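Local coordinates for protein alpha,alpha-trehalose-phosphate synthase (UDP-forming) (Burkholderia xenovorans, PDB 5V0T) that belongs to glycosyltransferase family 20 of the GT-B clan and holds uridine-5'-diphosphate and 6-O-phosphono-alpha-D-glucopyranose in its pockets, at residues Asp244-Leu249 with Tyr354-Leu359; Ala361-Ala366 with Asn379-Glu384. One frame throughout, in Å; residues are numbered along the deposited sequence.

Contact 1 of 2, residues Asp244-Leu249 with Tyr354-Leu359; sequences DEIAEL and YERSVL. With UDP (uridine-5'-diphosphate), chain I; OXD (oxalic acid), chain O.
Arg356 leaves its helix with CG turned away from the backbone N (chi1 -167°) and runs extended as far as NE, which carries its guanidinium to Ile246; there NH2 lies 4.0 Å from Ile246 CD1, and the two side chains cross at about a right angle. Leu249, whose chi1 of -161° sets CG beside its own carbonyl carbon, rests on the CA and CB of Ser357, with Leu249 CD2 3.9 Å from Ser357 CA. No direct hydrogen bond joins the two segments; one water donates to both Leu249 O (3.1 Å) and Ser357 O (2.7 Å). The charged end of Arg356 is held by a salt bridge from NE to Glu384, while its aliphatic part passes UDP, where Arg356 CG lies 3.6 Å from UDP O2'. One residue ahead of the N-cap Glu355, the backbone of Tyr354 pairs with the uracil: Tyr354 N donates to UDP O4 at 2.8 Å, nearly straight at 171°, and UDP N3 donates to Tyr354 O at 2.9 Å. Oxalic acid O6 sits 3.6 Å above the centre of the Tyr354 ring. Reading a base through main-chain N-H and C=O is consistent with the nucleotide site of the C-terminal Rossmann-like domain in GT-B glycosyltransferases.

Contact 2 of 2, residues Ala361-Ala366 with Asn379-Glu384; sequences ALFRTA and NLVAKE. With UDP (uridine-5'-diphosphate), chain I.
Phe363 lays the far end of its ring against Val381 and the root of Glu384: CZ is 3.9 Å from Val381 CG1, and CE2 is 4.0 Å from Glu384 CB. The ring and the Val381 side chain cross at about a right angle, whereas the ring plane and the Glu384 carboxylate are 44° apart. All three residues are buried, and no hydrogen bond spans the two segments. On its way into this packing the Phe363 ring also touches Met273 and Val275 of strand 270-275, and Val381 leans on Val371 of strand 368-371. These are neighbouring parallel strands of the six-stranded sheet in the Rossmann-like half of the GT-B fold, and helix 356-363 leads through strand 368-371 into helix 380-388.

The N-terminus of helix 380-388 meets the alpha-phosphate of UDP. Leu380 N donates to UDP O2A at 2.8 Å and 175°, and Val381 N to UDP O1A at 3.2 Å, an arrangement in which the helix dipole would probably add to the attraction. Asn379 is the N-cap: its OD1 accepts from Ala382 N in the carbonyl plane, and ND2 is tied to Asp376. One turn on, Glu384 runs extended beyond CG (chi2 169°), bringing its carboxylate to both ribose hydroxyls, with UDP O3' donating to Glu384 OE1 at 2.6 Å and UDP O2' to Glu384 OE2 at 2.6 Å; OE1 is also in a salt bridge with Arg356. Residues Phe363 to Ala366 form a type I beta turn, and Leu362 O accepts from both Thr365 N and Thr365 OG1.

Contact 1 is partly buried, with Leu249 exposed, whereas each of the three residues touching in contact 2 is buried. Both draw on helix 356-363, its first turn in contact 1 and its last in contact 2, and their centres lie 8 Å apart. A salt bridge connects them, Arg356 NE to Glu384 OE1 at 3.0 Å, and Ile246 CG2 packs on Glu384 O. Chemistry follows place: at 244-249 with 354-359 a water spans the gap near the surface, while 361-366 with 379-384 is joined by side-chain packing alone. UDP is shared: contact 1 hydrogen-bonds its base, contact 2 its ribose hydroxyls and alpha-phosphate.

Contact 1 of 2, residues Asp244-Leu249 with Tyr354-Leu359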
loop_
_atom_site.group_PDB
_atom_site.type_symbol
_atom_site.label_atom_id
_atom_site.label_comp_id
_atom_site.label_asym_id
_atom_site.label_seq_id
_atom_site.Cartn_x
_atom_site.Cartn_y
_atom_site.Cartn_z
ATOM N N ASP A 244 -10.247 10.818 -11.985
ATOM C CA ASP A 244 -10.293 11.968 -12.892
ATOM C C ASP A 244 -9.382 13.090 -12.404
ATOM O O ASP A 244 -8.852 13.859 -13.218
ATOM C CB ASP A 244 -11.737 12.430 -13.070
ATOM C CG ASP A 244 -12.569 11.409 -13.848
ATOM O OD1 ASP A 244 -12.059 10.845 -14.848
ATOM O OD2 ASP A 244 -13.714 11.141 -13.450
ATOM N N GLU A 245 -9.138 13.148 -11.092
ATOM C CA GLU A 245 -8.163 14.080 -10.538
ATOM C C GLU A 245 -6.744 13.702 -10.956
ATOM O O GLU A 245 -5.933 14.576 -11.285
ATOM C CB GLU A 245 -8.309 14.107 -9.015
ATOM C CG GLU A 245 -7.426 15.091 -8.257
ATOM C CD GLU A 245 -7.932 15.348 -6.828
ATOM O OE1 GLU A 245 -9.141 15.154 -6.571
ATOM O OE2 GLU A 245 -7.125 15.742 -5.957
ATOM N N ILE A 246 -6.432 12.406 -10.969
ATOM C CA ILE A 246 -5.109 11.968 -11.402
ATOM C C ILE A 246 -4.923 12.232 -12.889
ATOM O O ILE A 246 -3.827 12.585 -13.339
ATOM C CB ILE A 246 -4.901 10.480 -11.067
ATOM C CG1 ILE A 246 -4.826 10.263 -9.549
ATOM C CG2 ILE A 246 -3.661 9.925 -11.765
ATOM C CD1 ILE A 246 -5.118 8.825 -9.172
ATOM N N ALA A 247 -5.981 12.038 -13.674
ATOM C CA ALA A 247 -5.905 12.284 -15.111
ATOM C C ALA A 247 -5.581 13.745 -15.404
ATOM O O ALA A 247 -4.704 14.049 -16.221
ATOM C CB ALA A 247 -7.224 11.878 -15.780
ATOM N N GLU A 248 -6.295 14.665 -14.755
ATOM C CA GLU A 248 -6.029 16.081 -14.963
ATOM C C GLU A 248 -4.608 16.442 -14.537
ATOM O O GLU A 248 -3.921 17.213 -15.218
ATOM C CB GLU A 248 -7.065 16.917 -14.209
ATOM N N LEU A 249 -4.145 15.881 -13.421
ATOM C CA LEU A 249 -2.773 16.108 -12.976
ATOM C C LEU A 249 -1.763 15.589 -13.995
ATOM O O LEU A 249 -0.765 16.255 -14.291
ATOM C CB LEU A 249 -2.562 15.429 -11.621
ATOM C CG LEU A 249 -1.406 15.849 -10.717
ATOM C CD1 LEU A 249 -1.371 17.378 -10.495
ATOM C CD2 LEU A 249 -1.523 15.106 -9.398
ATOM N N TYR A 354 9.948 10.716 -5.809
ATOM C CA TYR A 354 9.483 11.763 -6.703
ATOM C C TYR A 354 8.147 12.305 -6.215
ATOM O O TYR A 354 7.384 11.621 -5.530
ATOM C CB TYR A 354 9.322 11.243 -8.140
ATOM C CG TYR A 354 10.627 11.102 -8.870
ATOM C CD1 TYR A 354 11.510 10.064 -8.572
ATOM C CD2 TYR A 354 10.989 12.017 -9.853
ATOM C CE1 TYR A 354 12.709 9.935 -9.240
ATOM C CE2 TYR A 354 12.190 11.905 -10.524
ATOM C CZ TYR A 354 13.040 10.858 -10.223
ATOM O OH TYR A 354 14.237 10.742 -10.890
ATOM N N GLU A 355 7.861 13.538 -6.608
ATOM C CA GLU A 355 6.544 14.099 -6.367
ATOM C C GLU A 355 5.490 13.281 -7.101
ATOM O O GLU A 355 5.698 12.820 -8.231
ATOM C CB GLU A 355 6.499 15.559 -6.816
ATOM C CG GLU A 355 7.311 16.500 -5.931
ATOM C CD GLU A 355 6.646 16.777 -4.581
ATOM O OE1 GLU A 355 7.322 17.348 -3.694
ATOM O OE2 GLU A 355 5.454 16.428 -4.403
ATOM N N ARG A 356 4.351 13.089 -6.436
ATOM C CA ARG A 356 3.273 12.311 -7.021
ATOM C C ARG A 356 2.774 12.957 -8.308
ATOM O O ARG A 356 2.405 12.259 -9.260
ATOM C CB ARG A 356 2.147 12.170 -5.998
ATOM C CG ARG A 356 1.119 11.136 -6.344
ATOM C CD ARG A 356 0.278 10.815 -5.127
ATOM N NE ARG A 356 -0.938 10.121 -5.519
ATOM C CZ ARG A 356 -2.134 10.682 -5.542
ATOM N NH1 ARG A 356 -2.275 11.951 -5.195
ATOM N NH2 ARG A 356 -3.187 9.978 -5.908
ATOM N N SER A 357 2.780 14.292 -8.360
ATOM C CA SER A 357 2.372 14.999 -9.568
ATOM C C SER A 357 3.317 14.721 -10.738
ATOM O O SER A 357 2.886 14.686 -11.897
ATOM C CB SER A 357 2.312 16.496 -9.292
ATOM O OG SER A 357 3.607 16.970 -8.969
ATOM N N VAL A 358 4.615 14.562 -10.464
ATOM C CA VAL A 358 5.550 14.213 -11.534
ATOM C C VAL A 358 5.324 12.768 -11.983
ATOM O O VAL A 358 5.346 12.464 -13.186
ATOM C CB VAL A 358 7.005 14.457 -11.077
ATOM C CG1 VAL A 358 8.023 13.911 -12.107
ATOM C CG2 VAL A 358 7.243 15.941 -10.818
ATOM N N LEU A 359 5.095 11.855 -11.031
ATOM C CA LEU A 359 4.865 10.457 -11.401
ATOM C C LEU A 359 3.629 10.315 -12.287
ATOM O O LEU A 359 3.624 9.526 -13.240
ATOM C CB LEU A 359 4.708 9.590 -10.149
ATOM C CG LEU A 359 5.920 9.425 -9.227
ATOM C CD1 LEU A 359 5.538 8.597 -8.015
ATOM C CD2 LEU A 359 7.100 8.805 -9.970
HETATM N N1 UDP I . 4.656 7.556 -4.360
HETATM C C2 UDP I . 5.089 8.872 -4.326
HETATM N N3 UDP I . 6.404 9.061 -4.639
HETATM C C4 UDP I . 7.319 8.090 -4.984
HETATM C C5 UDP I . 6.798 6.748 -5.005
HETATM C C6 UDP I . 5.507 6.532 -4.710
HETATM O O2 UDP I . 4.361 9.803 -4.025
HETATM O O4 UDP I . 8.481 8.421 -5.247
HETATM C "C1'" UDP I . 3.248 7.300 -4.041
HETATM C "C2'" UDP I . 2.466 6.671 -5.191
HETATM O "O2'" UDP I . 1.998 7.684 -6.065
HETATM C "C3'" UDP I . 1.339 5.972 -4.428
HETATM C "C4'" UDP I . 2.038 5.520 -3.140
HETATM O "O4'" UDP I . 3.196 6.368 -2.986
HETATM O "O3'" UDP I . 0.266 6.849 -4.102
HETATM C "C5'" UDP I . 2.461 4.075 -3.106
HETATM O "O5'" UDP I . 1.308 3.301 -2.719
HETATM P PA UDP I . 1.157 1.783 -3.138
HETATM O O1A UDP I . 1.473 1.588 -4.607
HETATM O O2A UDP I . -0.193 1.350 -2.702
HETATM O O3A UDP I . 2.280 1.011 -2.339
HETATM P PB UDP I . 2.896 1.116 -0.882
HETATM O O1B UDP I . 1.719 1.582 -0.020
HETATM O O2B UDP I . 3.231 -0.354 -0.550
HETATM O O3B UDP I . 4.069 2.023 -0.845
HETATM C C1 OXD O . 15.792 13.319 -8.248
HETATM C C2 OXD O . 14.529 14.021 -8.042
HETATM O O3 OXD O . 16.868 13.954 -8.203
HETATM O O4 OXD O . 14.427 15.206 -8.425
HETATM O O5 OXD O . 15.762 12.096 -8.483
HETATM O O6 OXD O . 13.579 13.412 -7.501
HETATM O O HOH W 1 2.130 16.834 -13.328
#

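Contact 2 of 2, residues Ala361-Ala366 with Asn379-Glu384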
loop_
_atom_site.group_PDB
_atom_site.type_symbol
_atom_site.label_atom_id
_atom_site.label_comp_id
_atom_site.label_asym_id
_atom_site.label_seq_id
_atom_site.Cartn_x
_atom_site.Cartn_y
_atom_site.Cartn_z
ATOM N N ALA A 361 2.390 12.573 -14.369
ATOM C CA ALA A 361 2.736 13.054 -15.703
ATOM C C ALA A 361 3.536 12.014 -16.473
ATOM O O ALA A 361 3.296 11.803 -17.665
ATOM C CB ALA A 361 3.519 14.371 -15.612
ATOM N N LEU A 362 4.476 11.334 -15.798
ATOM C CA LEU A 362 5.298 10.316 -16.455
ATOM C C LEU A 362 4.493 9.060 -16.773
ATOM O O LEU A 362 4.683 8.449 -17.833
ATOM C CB LEU A 362 6.501 9.962 -15.576
ATOM C CG LEU A 362 7.523 11.096 -15.400
ATOM C CD1 LEU A 362 8.569 10.716 -14.374
ATOM C CD2 LEU A 362 8.177 11.419 -16.728
ATOM N N PHE A 363 3.591 8.660 -15.872
ATOM C CA PHE A 363 2.728 7.510 -16.145
ATOM C C PHE A 363 2.042 7.656 -17.498
ATOM O O PHE A 363 1.927 6.688 -18.259
ATOM C CB PHE A 363 1.663 7.363 -15.048
ATOM C CG PHE A 363 2.156 6.739 -13.750
ATOM C CD1 PHE A 363 3.215 5.860 -13.726
ATOM C CD2 PHE A 363 1.503 7.033 -12.550
ATOM C CE1 PHE A 363 3.641 5.285 -12.522
ATOM C CE2 PHE A 363 1.918 6.468 -11.338
ATOM C CZ PHE A 363 2.987 5.593 -11.326
ATOM N N ARG A 364 1.580 8.871 -17.813
ATOM C CA ARG A 364 0.854 9.136 -19.051
ATOM C C ARG A 364 1.721 8.936 -20.295
ATOM O O ARG A 364 1.179 8.722 -21.382
ATOM C CB ARG A 364 0.288 10.569 -19.011
ATOM C CG ARG A 364 -0.708 10.975 -20.124
ATOM C CD ARG A 364 -1.317 12.338 -19.778
ATOM N NE ARG A 364 -2.369 12.805 -20.691
ATOM C CZ ARG A 364 -3.677 12.659 -20.472
ATOM N NH1 ARG A 364 -4.119 12.031 -19.377
ATOM N NH2 ARG A 364 -4.551 13.130 -21.353
ATOM N N THR A 365 3.046 8.988 -20.165
ATOM C CA THR A 365 3.927 8.742 -21.300
ATOM C C THR A 365 4.389 7.293 -21.414
ATOM O O THR A 365 5.085 6.964 -22.373
ATOM C CB THR A 365 5.172 9.634 -21.222
ATOM O OG1 THR A 365 6.098 9.056 -20.297
ATOM C CG2 THR A 365 4.815 11.030 -20.743
ATOM N N ALA A 366 4.045 6.428 -20.460
ATOM C CA ALA A 366 4.572 5.068 -20.408
ATOM C C ALA A 366 3.638 4.101 -21.134
ATOM O O ALA A 366 2.466 3.962 -20.763
ATOM C CB ALA A 366 4.762 4.633 -18.952
ATOM N N ASN A 379 -2.285 -1.690 -3.871
ATOM C CA ASN A 379 -1.353 -1.088 -4.820
ATOM C C ASN A 379 -2.014 0.110 -5.509
ATOM O O ASN A 379 -2.717 -0.027 -6.522
ATOM C CB ASN A 379 -0.798 -2.082 -5.858
ATOM C CG ASN A 379 0.432 -1.530 -6.562
ATOM O OD1 ASN A 379 0.329 -0.592 -7.341
ATOM N ND2 ASN A 379 1.595 -2.095 -6.285
ATOM N N LEU A 380 -1.797 1.300 -4.940
ATOM C CA LEU A 380 -2.362 2.508 -5.529
ATOM C C LEU A 380 -1.672 2.874 -6.841
ATOM O O LEU A 380 -2.301 3.475 -7.719
ATOM C CB LEU A 380 -2.261 3.670 -4.541
ATOM C CG LEU A 380 -3.131 3.612 -3.283
ATOM C CD1 LEU A 380 -3.003 4.933 -2.539
ATOM C CD2 LEU A 380 -4.576 3.335 -3.615
ATOM N N VAL A 381 -0.397 2.511 -6.998
ATOM C CA VAL A 381 0.322 2.852 -8.221
ATOM C C VAL A 381 -0.385 2.260 -9.432
ATOM O O VAL A 381 -0.487 2.899 -10.480
ATOM C CB VAL A 381 1.791 2.396 -8.128
ATOM C CG1 VAL A 381 2.405 2.177 -9.544
ATOM C CG2 VAL A 381 2.624 3.421 -7.313
ATOM N N ALA A 382 -0.906 1.041 -9.303
ATOM C CA ALA A 382 -1.651 0.448 -10.415
ATOM C C ALA A 382 -2.857 1.306 -10.789
ATOM O O ALA A 382 -3.135 1.521 -11.977
ATOM C CB ALA A 382 -2.098 -0.976 -10.057
ATOM N N LYS A 383 -3.608 1.780 -9.782
ATOM C CA LYS A 383 -4.792 2.585 -10.057
ATOM C C LYS A 383 -4.407 3.956 -10.597
ATOM O O LYS A 383 -5.084 4.495 -11.483
ATOM C CB LYS A 383 -5.652 2.714 -8.795
ATOM C CG LYS A 383 -6.189 1.355 -8.321
ATOM C CD LYS A 383 -7.231 1.491 -7.219
ATOM C CE LYS A 383 -7.872 0.141 -6.910
ATOM N NZ LYS A 383 -8.960 0.292 -5.900
ATOM N N GLU A 384 -3.308 4.522 -10.084
ATOM C CA GLU A 384 -2.794 5.794 -10.580
ATOM C C GLU A 384 -2.287 5.683 -12.016
ATOM O O GLU A 384 -2.509 6.597 -12.824
ATOM C CB GLU A 384 -1.682 6.297 -9.653
ATOM C CG GLU A 384 -2.188 6.681 -8.244
ATOM C CD GLU A 384 -1.056 6.919 -7.238
ATOM O OE1 GLU A 384 -1.357 7.243 -6.075
ATOM O OE2 GLU A 384 0.129 6.776 -7.603
HETATM N N1 UDP I . 4.656 7.556 -4.360
HETATM C C2 UDP I . 5.089 8.872 -4.326
HETATM N N3 UDP I . 6.404 9.061 -4.639
HETATM C C4 UDP I . 7.319 8.090 -4.984
HETATM C C5 UDP I . 6.798 6.748 -5.005
HETATM C C6 UDP I . 5.507 6.532 -4.710
HETATM O O2 UDP I . 4.361 9.803 -4.025
HETATM O O4 UDP I . 8.481 8.421 -5.247
HETATM C "C1'" UDP I . 3.248 7.300 -4.041
HETATM C "C2'" UDP I . 2.466 6.671 -5.191
HETATM O "O2'" UDP I . 1.998 7.684 -6.065
HETATM C "C3'" UDP I . 1.339 5.972 -4.428
HETATM C "C4'" UDP I . 2.038 5.520 -3.140
HETATM O "O4'" UDP I . 3.196 6.368 -2.986
HETATM O "O3'" UDP I . 0.266 6.849 -4.102
HETATM C "C5'" UDP I . 2.461 4.075 -3.106
HETATM O "O5'" UDP I . 1.308 3.301 -2.719
HETATM P PA UDP I . 1.157 1.783 -3.138
HETATM O O1A UDP I . 1.473 1.588 -4.607
HETATM O O2A UDP I . -0.193 1.350 -2.702
HETATM O O3A UDP I . 2.280 1.011 -2.339
HETATM P PB UDP I . 2.896 1.116 -0.882
HETATM O O1B UDP I . 1.719 1.582 -0.020
HETATM O O2B UDP I . 3.231 -0.354 -0.550
HETATM O O3B UDP I . 4.069 2.023 -0.845
#